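Local coordinates for protein trichothecene 3-O-acetyltransferase TRI101 (Fusarium sporotrichioides, PDB 2ZBA) that transfers an acetyl group from acetyl-CoA to the 3-hydroxyl of trichothecenes during biosynthesis of these mycotoxins, including T-2 toxin, at residues L157-N162 / F398-G403; V301-P306 / R350-T355; P415-M420 / S436-D441. One frame throughout, in Å; residues are numbered along the deposited sequence.

How the contacts relate
The three contacts lie far apart, with centres about 28 to 32 Å from one another. Contacts 2 and 3 both reach the seven-stranded mixed sheet and touch bound ligands. Their nearest atoms are about 11 Å apart. In contact 2 the backbone of D302 holds coenzyme A. In contact 3 F416 and L419 line the T-2 pocket, and L419 has its side chain about 9 Å from coenzyme A. Contact 1 is away from these sites, on the five-stranded sheet, with nearest atoms about 14 Å from either of the others. Contact 2 is nested in the loop that contact 1 closes, and contact 3 follows.

Contact 1: L157-N162 / F398-G403; sequences LILTVN and FGFGLG
L159 meets F398 over one face of the phenyl ring. Its CD2 sits 3.7 Å above the ring plane, shifted toward the rim, with F398 CE2 as the nearest ring atom. This is a CH-pi contact, 4.1 Å from L159 CD2 to the centroid of the F398 ring. The same methyl lies near the plane of the F400 ring, at its edge. L159 CG lies opposite the backbone N (chi1 174°), which carries the methyl from the strand toward both rings. F398 CB sits over the centre of the F400 ring, 3.4 Å above its plane, so the pair packs closely within the loop. Residues 397-401 read DFGFG, consistent with the DFGWG motif of BAHD acyltransferases, with F400 in the tryptophan's place. The motif packs its two phenylalanines against strand 156-164. S181 OG holds F398 N, and D397 OD2 holds G399 N. L157 is buried too. Its CD2 approaches F400 obliquely, with CD2 of that ring 4.2 Å away, and touches L402 CD1 at 3.9 Å. L157 and L402 cross at about a right angle. I47 of helix 44-61 touches L157, F400 and L402. The solvent edge holds partly exposed L402 and exposed G401 and G403.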
loop_
_atom_site.group_PDB
_atom_site.type_symbol
_atom_site.label_atom_id
_atom_site.label_comp_id
_atom_site.label_asym_id
_atom_site.label_seq_id
_atom_site.Cartn_x
_atom_site.Cartn_y
_atom_site.Cartn_z
ATOM N N LEU A 157 -6.177 -20.736 -7.428
ATOM C CA LEU A 157 -6.119 -20.439 -6.006
ATOM C C LEU A 157 -5.760 -18.975 -5.838
ATOM O O LEU A 157 -4.762 -18.523 -6.410
ATOM C CB LEU A 157 -5.040 -21.282 -5.348
ATOM C CG LEU A 157 -4.886 -21.168 -3.831
ATOM C CD1 LEU A 157 -5.787 -22.181 -3.121
ATOM C CD2 LEU A 157 -3.442 -21.376 -3.467
ATOM N N ILE A 158 -6.575 -18.248 -5.066
ATOM C CA ILE A 158 -6.274 -16.876 -4.638
ATOM C C ILE A 158 -6.003 -16.814 -3.130
ATOM O O ILE A 158 -6.878 -17.127 -2.302
ATOM C CB ILE A 158 -7.400 -15.883 -5.001
ATOM C CG1 ILE A 158 -7.680 -15.914 -6.504
ATOM C CG2 ILE A 158 -7.016 -14.457 -4.572
ATOM C CD1 ILE A 158 -8.886 -15.101 -6.907
ATOM N N LEU A 159 -4.784 -16.432 -2.774
ATOM C CA LEU A 159 -4.469 -16.177 -1.385
ATOM C C LEU A 159 -4.504 -14.675 -1.156
ATOM O O LEU A 159 -3.818 -13.917 -1.855
ATOM C CB LEU A 159 -3.096 -16.721 -1.030
ATOM C CG LEU A 159 -2.600 -16.387 0.371
ATOM C CD1 LEU A 159 -3.474 -17.037 1.443
ATOM C CD2 LEU A 159 -1.200 -16.848 0.493
ATOM N N THR A 160 -5.319 -14.254 -0.192
ATOM C CA THR A 160 -5.444 -12.842 0.149
ATOM C C THR A 160 -4.940 -12.622 1.560
ATOM O O THR A 160 -5.313 -13.367 2.467
ATOM C CB THR A 160 -6.884 -12.390 0.046
ATOM O OG1 THR A 160 -7.347 -12.606 -1.293
ATOM C CG2 THR A 160 -7.001 -10.911 0.399
ATOM N N VAL A 161 -4.061 -11.634 1.739
ATOM C CA VAL A 161 -3.525 -11.312 3.068
ATOM C C VAL A 161 -3.906 -9.898 3.514
ATOM O O VAL A 161 -3.666 -8.919 2.776
ATOM C CB VAL A 161 -2.004 -11.507 3.150
ATOM C CG1 VAL A 161 -1.518 -11.320 4.592
ATOM C CG2 VAL A 161 -1.610 -12.892 2.625
ATOM N N ASN A 162 -4.493 -9.809 4.717
ATOM C CA ASN A 162 -4.949 -8.539 5.328
ATOM C C ASN A 162 -4.061 -8.122 6.484
ATOM O O ASN A 162 -3.727 -8.946 7.324
ATOM C CB ASN A 162 -6.389 -8.669 5.870
ATOM C CG ASN A 162 -7.441 -8.388 4.830
ATOM O OD1 ASN A 162 -7.422 -8.949 3.724
ATOM N ND2 ASN A 162 -8.378 -7.509 5.174
ATOM N N PHE A 398 5.256 -20.479 -0.970
ATOM C CA PHE A 398 4.661 -21.008 0.286
ATOM C C PHE A 398 4.722 -22.536 0.454
ATOM O O PHE A 398 3.906 -23.109 1.189
ATOM C CB PHE A 398 3.201 -20.553 0.462
ATOM C CG PHE A 398 3.016 -19.068 0.518
ATOM C CD1 PHE A 398 3.220 -18.373 1.705
ATOM C CD2 PHE A 398 2.606 -18.363 -0.617
ATOM C CE1 PHE A 398 3.040 -16.988 1.756
ATOM C CE2 PHE A 398 2.427 -16.985 -0.580
ATOM C CZ PHE A 398 2.647 -16.295 0.618
ATOM N N GLY A 399 5.676 -23.191 -0.213
ATOM C CA GLY A 399 5.712 -24.660 -0.268
ATOM C C GLY A 399 4.487 -25.313 -0.893
ATOM O O GLY A 399 4.294 -26.529 -0.770
ATOM N N PHE A 400 3.666 -24.517 -1.577
ATOM C CA PHE A 400 2.385 -24.992 -2.119
ATOM C C PHE A 400 2.584 -25.936 -3.315
ATOM O O PHE A 400 1.667 -26.668 -3.694
ATOM C CB PHE A 400 1.490 -23.817 -2.549
ATOM C CG PHE A 400 0.933 -22.993 -1.406
ATOM C CD1 PHE A 400 0.914 -23.479 -0.098
ATOM C CD2 PHE A 400 0.366 -21.745 -1.661
ATOM C CE1 PHE A 400 0.377 -22.714 0.944
ATOM C CE2 PHE A 400 -0.171 -20.979 -0.636
ATOM C CZ PHE A 400 -0.169 -21.469 0.669
ATOM N N GLY A 401 3.768 -25.872 -3.921
ATOM C CA GLY A 401 4.107 -26.676 -5.099
ATOM C C GLY A 401 3.530 -26.155 -6.402
ATOM O O GLY A 401 3.498 -26.882 -7.416
ATOM N N LEU A 402 3.082 -24.900 -6.396
ATOM C CA LEU A 402 2.379 -24.338 -7.560
ATOM C C LEU A 402 3.234 -23.391 -8.400
ATOM O O LEU A 402 2.750 -22.811 -9.376
ATOM C CB LEU A 402 1.106 -23.616 -7.117
ATOM C CG LEU A 402 0.204 -24.369 -6.146
ATOM C CD1 LEU A 402 -0.886 -23.445 -5.592
ATOM C CD2 LEU A 402 -0.395 -25.610 -6.832
ATOM N N GLY A 403 4.500 -23.246 -8.011
ATOM C CA GLY A 403 5.372 -22.200 -8.556
ATOM C C GLY A 403 5.061 -20.836 -7.935
ATOM O O GLY A 403 4.314 -20.726 -6.954
#

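Contact 2: V301-P306 / R350-T355; sequences VDMRGP and RLRRRT. With COA (coenzyme A), chain E.
M303, a selenomethionine, reaches toward T355 tip to tip. Its chain folds back at chi2 (-52°) and chi3 (-63°), which lays CE 3.3 Å from T355 OG1 and close to L351 O. SE rests 3.9 Å from L351 CB. On the same residue, the L351 CD1 methyl touches both V301 CG2 and P306 CG. One hydrogen bond crosses the contact. R352 NE donates to P306 O at 2.7 Å, but the bond is bent (138°) and the acceptor is tilted from the guanidinium plane. D349 OD1 takes R352 NH1 in a salt bridge. T355 OG1 gives its proton to L351 O, on the opposite face of that carbonyl from T355 N, and also bonds N319 ND2. This fixes the hydroxyl beside the selenomethionine.

Strand 294-302 thus ends packed on helix 348-363, and its last residue meets the cofactor. D302 N donates to O9P of coenzyme A at 2.6 Å. The D302 carboxylate turns elsewhere: OD1 accepts R304 N, a capping bond, and R304 NH1 from opposite faces of its plane. R304 NH1 also pairs with D169, the aspartate of the HGAMD sequence that fits the BAHD HXXXD motif. The positive charge of R304 at OD1, together with the backbone N-H, would probably favour the ionised carboxylate, and R304 bridges two carboxylates while the D302 backbone grips the pantetheine arm.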
loop_
_atom_site.group_PDB
_atom_site.type_symbol
_atom_site.label_atom_id
_atom_site.label_comp_id
_atom_site.label_asym_id
_atom_site.label_seq_id
_atom_site.Cartn_x
_atom_site.Cartn_y
_atom_site.Cartn_z
ATOM N N VAL A 301 6.255 7.068 1.018
ATOM C CA VAL A 301 7.688 6.807 1.071
ATOM C C VAL A 301 7.951 5.873 2.243
ATOM O O VAL A 301 7.581 6.156 3.375
ATOM C CB VAL A 301 8.575 8.143 1.114
ATOM C CG1 VAL A 301 8.016 9.181 2.072
ATOM C CG2 VAL A 301 10.038 7.828 1.458
ATOM N N ASP A 302 8.553 4.727 1.944
ATOM C CA ASP A 302 9.125 3.877 2.966
ATOM C C ASP A 302 10.232 4.618 3.741
ATOM O O ASP A 302 11.250 5.008 3.162
ATOM C CB ASP A 302 9.685 2.619 2.290
ATOM C CG ASP A 302 10.347 1.674 3.257
ATOM O OD1 ASP A 302 10.145 1.825 4.469
ATOM O OD2 ASP A 302 11.080 0.771 2.786
HETATM N N MSE A 303 10.041 4.766 5.056
HETATM C CA MSE A 303 11.015 5.465 5.906
HETATM C C MSE A 303 12.104 4.578 6.505
HETATM O O MSE A 303 12.927 5.065 7.264
HETATM C CB MSE A 303 10.318 6.247 7.029
HETATM C CG MSE A 303 9.669 7.538 6.555
HETATM SE SE MSE A 303 10.932 8.612 5.582
HETATM C CE MSE A 303 12.245 8.949 7.099
ATOM N N ARG A 304 12.113 3.284 6.175
ATOM C CA ARG A 304 13.082 2.350 6.775
ATOM C C ARG A 304 14.539 2.705 6.439
ATOM O O ARG A 304 15.353 2.842 7.330
ATOM C CB ARG A 304 12.771 0.899 6.377
ATOM C CG ARG A 304 11.647 0.252 7.155
ATOM C CD ARG A 304 11.014 -0.868 6.320
ATOM N NE ARG A 304 9.901 -1.472 7.035
ATOM C CZ ARG A 304 8.683 -0.943 7.133
ATOM N NH1 ARG A 304 8.391 0.196 6.534
ATOM N NH2 ARG A 304 7.754 -1.576 7.823
ATOM N N GLY A 305 14.846 2.866 5.152
ATOM C CA GLY A 305 16.170 3.299 4.679
ATOM C C GLY A 305 16.706 4.588 5.298
ATOM O O GLY A 305 17.710 4.560 6.013
ATOM N N PRO A 306 16.022 5.723 5.048
ATOM C CA PRO A 306 16.381 6.997 5.660
ATOM C C PRO A 306 16.484 6.971 7.198
ATOM O O PRO A 306 17.359 7.635 7.760
ATOM C CB PRO A 306 15.256 7.937 5.192
ATOM C CG PRO A 306 14.770 7.334 3.915
ATOM C CD PRO A 306 14.873 5.859 4.130
ATOM N N ARG A 350 15.998 15.690 4.987
ATOM C CA ARG A 350 14.641 16.262 5.023
ATOM C C ARG A 350 13.570 15.218 5.376
ATOM O O ARG A 350 12.670 15.504 6.180
ATOM C CB ARG A 350 14.313 16.966 3.710
ATOM C CG ARG A 350 12.988 17.773 3.740
ATOM C CD ARG A 350 12.610 18.262 2.348
ATOM N NE ARG A 350 11.396 19.094 2.356
ATOM N N LEU A 351 13.653 14.028 4.782
ATOM C CA LEU A 351 12.679 12.963 5.084
ATOM C C LEU A 351 12.711 12.577 6.560
ATOM O O LEU A 351 11.658 12.440 7.211
ATOM C CB LEU A 351 12.932 11.707 4.238
ATOM C CG LEU A 351 12.638 11.768 2.737
ATOM C CD1 LEU A 351 13.102 10.501 2.055
ATOM C CD2 LEU A 351 11.167 11.998 2.512
ATOM N N ARG A 352 13.927 12.366 7.072
ATOM C CA ARG A 352 14.139 12.083 8.491
ATOM C C ARG A 352 13.565 13.125 9.427
ATOM O O ARG A 352 12.844 12.795 10.381
ATOM C CB ARG A 352 15.619 11.947 8.777
ATOM C CG ARG A 352 16.036 10.533 8.833
ATOM C CD ARG A 352 17.379 10.405 9.445
ATOM N NE ARG A 352 18.333 10.037 8.425
ATOM C CZ ARG A 352 19.082 10.888 7.753
ATOM N NH1 ARG A 352 19.011 12.184 8.018
ATOM N NH2 ARG A 352 19.918 10.431 6.838
ATOM N N ARG A 353 13.912 14.381 9.154
ATOM C CA ARG A 353 13.444 15.527 9.937
ATOM C C ARG A 353 11.917 15.607 9.975
ATOM O O ARG A 353 11.327 15.714 11.031
ATOM C CB ARG A 353 14.037 16.850 9.404
ATOM C CG ARG A 353 13.566 18.092 10.192
ATOM C CD ARG A 353 13.954 18.016 11.686
ATOM N NE ARG A 353 13.489 19.205 12.425
ATOM C CZ ARG A 353 13.951 19.633 13.596
ATOM N NH1 ARG A 353 14.945 19.004 14.238
ATOM N NH2 ARG A 353 13.409 20.717 14.135
ATOM N N ARG A 354 11.290 15.546 8.807
ATOM C CA ARG A 354 9.837 15.622 8.697
ATOM C C ARG A 354 9.159 14.463 9.464
ATOM O O ARG A 354 8.103 14.650 10.072
ATOM C CB ARG A 354 9.423 15.615 7.217
ATOM C CG ARG A 354 9.798 16.909 6.418
ATOM C CD ARG A 354 9.410 16.800 4.937
ATOM N NE ARG A 354 8.000 16.428 4.814
ATOM C CZ ARG A 354 7.552 15.284 4.302
ATOM N NH1 ARG A 354 8.397 14.373 3.799
ATOM N NH2 ARG A 354 6.243 15.037 4.309
ATOM N N THR A 355 9.772 13.278 9.425
ATOM C CA THR A 355 9.208 12.063 10.029
ATOM C C THR A 355 9.350 12.109 11.546
ATOM O O THR A 355 8.401 11.812 12.286
ATOM C CB THR A 355 9.860 10.783 9.435
ATOM O OG1 THR A 355 9.561 10.701 8.033
ATOM C CG2 THR A 355 9.329 9.504 10.095
HETATM N N1A COA E . 22.188 7.657 -10.429
HETATM C C2A COA E . 21.318 7.142 -11.377
HETATM N N3A COA E . 20.264 6.336 -10.970
HETATM C C4A COA E . 20.073 6.051 -9.649
HETATM C C5A COA E . 20.947 6.560 -8.690
HETATM C C6A COA E . 22.017 7.373 -9.087
HETATM N N6A COA E . 22.925 7.784 -8.198
HETATM N N7A COA E . 20.530 6.119 -7.480
HETATM C C8A COA E . 19.429 5.350 -7.655
HETATM N N9A COA E . 19.129 5.302 -8.992
HETATM C C1B COA E . 17.943 4.668 -9.612
HETATM C C2B COA E . 18.037 3.146 -9.592
HETATM O O2B COA E . 18.739 2.665 -10.719
HETATM C C3B COA E . 16.572 2.750 -9.549
HETATM O O3B COA E . 16.030 3.081 -10.800
HETATM P P3B COA E . 15.084 2.138 -11.703
HETATM O O7A COA E . 14.034 1.535 -10.793
HETATM O O8A COA E . 15.876 1.008 -12.303
HETATM O O9A COA E . 14.488 3.071 -12.708
HETATM C C4B COA E . 15.996 3.808 -8.631
HETATM O O4B COA E . 16.744 4.981 -8.905
HETATM C C5B COA E . 16.061 3.515 -7.140
HETATM O O5B COA E . 15.664 4.719 -6.494
HETATM P P1A COA E . 14.765 4.695 -5.156
HETATM O O1A COA E . 15.446 3.925 -4.068
HETATM O O2A COA E . 14.322 6.076 -4.738
HETATM O O3A COA E . 13.457 3.785 -5.495
HETATM P P2A COA E . 12.208 4.184 -6.437
HETATM O O4A COA E . 11.936 2.991 -7.326
HETATM O O5A COA E . 12.349 5.486 -7.186
HETATM O O6A COA E . 10.972 4.382 -5.435
HETATM C CBP COA E . 9.744 5.499 -3.691
HETATM C CCP COA E . 10.712 5.655 -4.862
HETATM C CDP COA E . 8.347 5.360 -4.294
HETATM C CEP COA E . 9.844 6.751 -2.803
HETATM C CAP COA E . 10.121 4.232 -2.918
HETATM O OAP COA E . 11.435 4.349 -2.389
HETATM C C9P COA E . 9.180 3.858 -1.796
HETATM O O9P COA E . 9.339 4.455 -0.543
HETATM N N8P COA E . 8.252 2.923 -2.011
HETATM C C7P COA E . 7.315 2.537 -0.959
HETATM C C6P COA E . 6.110 3.474 -0.866
HETATM C C5P COA E . 5.170 2.992 0.227
HETATM O O5P COA E . 5.461 3.130 1.441
HETATM N N4P COA E . 4.033 2.424 -0.158
HETATM C C3P COA E . 3.439 1.380 0.673
HETATM C C2P COA E . 2.049 1.750 1.182
HETATM S S1P COA E . 1.613 1.034 2.797
#

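Contact 3: P415-M420 / S436-D441; sequences PFESLM and SLRDED. With ZBA (12,13-Epoxytrichothec-9-ene-3,4,8,15-tetrol-4,15-diacetate-8-isovalerate), chain F.
E417 extends toward R438 with CG opposite its backbone N (chi1 -170°), while R438 turns CG into the slot between N and the carbonyl carbon (chi1 78°) and bends again at chi3. The two chains meet at an angle, and their carboxylate and guanidinium planes are 48° apart. R438 NE donates to E417 OE2 at 2.7 Å. The oxygen lies nearly in the guanidinium plane, but NE stands above the carboxylate plane. R438 NH2 adds a weak bond to E417 OE1 at 3.3 Å. A water joins this salt bridge to the start of helix 439-446. It donates to E417 OE2 and to D441 OD2, and accepts from R438 N at the N-cap position. The two acids come within 4.3 Å of each other, E417 OE2 to D441 OD2. R285 and R288 form salt bridges with D441 and probably ease the repulsion.

The segments belong to the hairpin of strands 419-422 and 431-438. A type II turn from F416 to L419 leads into its first strand, with S418 at positive phi. S436 pairs with this turn: S418 N donates to S436 O at 2.9 Å, and S436 N to L419 O at 3.1 Å. S436 OG accepts from F416 N at 3.0 Å and donates to T238 O. S418 OG points elsewhere, to P379 O, S382 O and R285. The extended chain of M420, a selenomethionine, brings CE to L437 CD2. On the ligand side, the F416 ring meets the isovalerate carbonyl of T-2 obliquely, CE2 to O18 at 3.1 Å. L419 CD1 packs on C36 of the toxin at 3.6 Å.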
loop_
_atom_site.group_PDB
_atom_site.type_symbol
_atom_site.label_atom_id
_atom_site.label_comp_id
_atom_site.label_asym_id
_atom_site.label_seq_id
_atom_site.Cartn_x
_atom_site.Cartn_y
_atom_site.Cartn_z
ATOM N N PRO A 415 -15.008 3.032 -4.458
ATOM C CA PRO A 415 -14.390 4.091 -5.236
ATOM C C PRO A 415 -13.886 5.177 -4.303
ATOM O O PRO A 415 -14.538 5.501 -3.330
ATOM C CB PRO A 415 -15.540 4.616 -6.087
ATOM C CG PRO A 415 -16.446 3.460 -6.232
ATOM C CD PRO A 415 -16.380 2.748 -4.925
ATOM N N PHE A 416 -12.705 5.700 -4.587
ATOM C CA PHE A 416 -12.077 6.656 -3.716
ATOM C C PHE A 416 -11.270 7.584 -4.604
ATOM O O PHE A 416 -10.106 7.320 -4.919
ATOM C CB PHE A 416 -11.185 5.919 -2.734
ATOM C CG PHE A 416 -10.949 6.653 -1.470
ATOM C CD1 PHE A 416 -11.520 6.208 -0.290
ATOM C CD2 PHE A 416 -10.122 7.774 -1.442
ATOM C CE1 PHE A 416 -11.292 6.872 0.894
ATOM C CE2 PHE A 416 -9.888 8.456 -0.259
ATOM C CZ PHE A 416 -10.476 8.006 0.914
ATOM N N GLU A 417 -11.919 8.665 -5.025
ATOM C CA GLU A 417 -11.377 9.507 -6.061
ATOM C C GLU A 417 -9.970 10.028 -5.713
ATOM O O GLU A 417 -9.731 10.499 -4.600
ATOM C CB GLU A 417 -12.327 10.659 -6.343
ATOM C CG GLU A 417 -11.943 11.431 -7.545
ATOM C CD GLU A 417 -12.631 12.758 -7.625
ATOM O OE1 GLU A 417 -13.351 13.134 -6.671
ATOM O OE2 GLU A 417 -12.454 13.425 -8.653
ATOM N N SER A 418 -9.066 9.906 -6.685
ATOM C CA SER A 418 -7.686 10.405 -6.628
ATOM C C SER A 418 -6.728 9.498 -5.878
ATOM O O SER A 418 -5.526 9.762 -5.833
ATOM C CB SER A 418 -7.630 11.834 -6.068
ATOM O OG SER A 418 -8.358 12.717 -6.914
ATOM N N LEU A 419 -7.258 8.417 -5.306
ATOM C CA LEU A 419 -6.421 7.431 -4.631
ATOM C C LEU A 419 -5.844 6.459 -5.643
ATOM O O LEU A 419 -6.539 6.044 -6.556
ATOM C CB LEU A 419 -7.188 6.708 -3.505
ATOM C CG LEU A 419 -6.439 5.667 -2.664
ATOM C CD1 LEU A 419 -5.374 6.319 -1.731
ATOM C CD2 LEU A 419 -7.455 4.859 -1.866
HETATM N N MSE A 420 -4.555 6.139 -5.488
HETATM C CA MSE A 420 -3.825 5.335 -6.459
HETATM C C MSE A 420 -2.750 4.450 -5.827
HETATM O O MSE A 420 -2.211 4.767 -4.757
HETATM C CB MSE A 420 -3.191 6.243 -7.519
HETATM C CG MSE A 420 -4.207 7.036 -8.311
HETATM SE SE MSE A 420 -3.446 8.111 -9.678
HETATM C CE MSE A 420 -4.927 9.307 -9.990
ATOM N N SER A 436 -8.109 5.261 -9.063
ATOM C CA SER A 436 -9.491 5.652 -8.816
ATOM C C SER A 436 -9.683 7.110 -9.221
ATOM O O SER A 436 -8.908 8.002 -8.821
ATOM C CB SER A 436 -9.892 5.423 -7.362
ATOM O OG SER A 436 -11.301 5.603 -7.181
ATOM N N LEU A 437 -10.697 7.334 -10.056
ATOM C CA LEU A 437 -11.025 8.651 -10.564
ATOM C C LEU A 437 -12.534 8.731 -10.779
ATOM O O LEU A 437 -13.174 7.708 -11.065
ATOM C CB LEU A 437 -10.295 8.908 -11.898
ATOM C CG LEU A 437 -8.765 9.104 -11.924
ATOM C CD1 LEU A 437 -8.222 9.042 -13.381
ATOM C CD2 LEU A 437 -8.332 10.410 -11.249
ATOM N N ARG A 438 -13.098 9.936 -10.654
ATOM C CA ARG A 438 -14.497 10.177 -11.008
ATOM C C ARG A 438 -14.734 9.892 -12.497
ATOM O O ARG A 438 -13.838 10.087 -13.310
ATOM C CB ARG A 438 -14.933 11.605 -10.622
ATOM C CG ARG A 438 -14.470 12.718 -11.573
ATOM C CD ARG A 438 -15.060 14.073 -11.183
ATOM N NE ARG A 438 -14.694 14.485 -9.826
ATOM C CZ ARG A 438 -15.263 15.492 -9.160
ATOM N NH1 ARG A 438 -16.222 16.213 -9.726
ATOM N NH2 ARG A 438 -14.872 15.787 -7.926
ATOM N N ASP A 439 -15.948 9.455 -12.845
ATOM C CA ASP A 439 -16.263 8.942 -14.197
ATOM C C ASP A 439 -15.746 9.785 -15.374
ATOM O O ASP A 439 -15.155 9.230 -16.305
ATOM C CB ASP A 439 -17.767 8.686 -14.360
ATOM C CG ASP A 439 -18.262 7.478 -13.564
ATOM O OD1 ASP A 439 -17.451 6.743 -12.961
ATOM O OD2 ASP A 439 -19.490 7.269 -13.541
ATOM N N GLU A 440 -15.955 11.104 -15.335
ATOM C CA GLU A 440 -15.563 11.954 -16.465
ATOM C C GLU A 440 -14.055 12.051 -16.628
ATOM O O GLU A 440 -13.568 12.131 -17.755
ATOM C CB GLU A 440 -16.231 13.342 -16.425
ATOM C CG GLU A 440 -15.749 14.290 -15.329
ATOM C CD GLU A 440 -16.702 15.468 -15.120
ATOM O OE1 GLU A 440 -16.831 16.322 -16.036
ATOM O OE2 GLU A 440 -17.301 15.552 -14.026
ATOM N N ASP A 441 -13.324 12.022 -15.510
ATOM C CA ASP A 441 -11.859 11.965 -15.545
ATOM C C ASP A 441 -11.406 10.619 -16.091
ATOM O O ASP A 441 -10.545 10.564 -16.965
ATOM C CB ASP A 441 -11.250 12.157 -14.151
ATOM C CG ASP A 441 -11.298 13.600 -13.665
ATOM O OD1 ASP A 441 -11.872 14.458 -14.366
ATOM O OD2 ASP A 441 -10.761 13.859 -12.551
HETATM O O18 ZBA F . -7.300 8.028 1.465
HETATM C C44 ZBA F . -7.478 7.518 2.543
HETATM C C45 ZBA F . -8.108 8.148 3.731
HETATM C C46 ZBA F . -8.992 7.275 4.530
HETATM C C48 ZBA F . -10.205 6.681 4.017
HETATM C C47 ZBA F . -8.750 6.922 5.954
HETATM O O17 ZBA F . -7.089 6.258 2.744
HETATM C C31 ZBA F . -6.208 5.571 1.803
HETATM C C30 ZBA F . -4.814 6.176 1.821
HETATM C C32 ZBA F . -6.309 4.117 2.142
HETATM C C39 ZBA F . -7.690 3.546 2.043
HETATM C C33 ZBA F . -5.243 3.420 2.471
HETATM C C34 ZBA F . -3.861 3.974 2.481
HETATM O O10 ZBA F . -3.255 3.701 1.162
HETATM C C29 ZBA F . -3.742 5.518 2.760
HETATM C C38 ZBA F . -4.096 5.785 4.239
HETATM O O12 ZBA F . -4.559 7.148 4.397
HETATM C C40 ZBA F . -4.496 7.666 5.622
HETATM C C41 ZBA F . -5.079 9.040 5.664
HETATM O O13 ZBA F . -4.051 7.141 6.545
HETATM C C28 ZBA F . -2.245 6.024 2.437
HETATM C C37 ZBA F . -2.065 7.519 2.819
HETATM C C35 ZBA F . -1.973 5.724 0.951
HETATM C C25 ZBA F . -1.947 4.250 0.905
HETATM C C36 ZBA F . -2.161 6.593 -0.182
HETATM O O11 ZBA F . -0.840 6.311 0.305
HETATM C C27 ZBA F . -1.149 5.054 3.073
HETATM C C26 ZBA F . -0.881 4.052 1.961
HETATM O O16 ZBA F . -0.835 2.712 2.378
HETATM O O14 ZBA F . 0.117 5.659 3.479
HETATM O O HOH W 1 -10.971 12.278 -10.375
#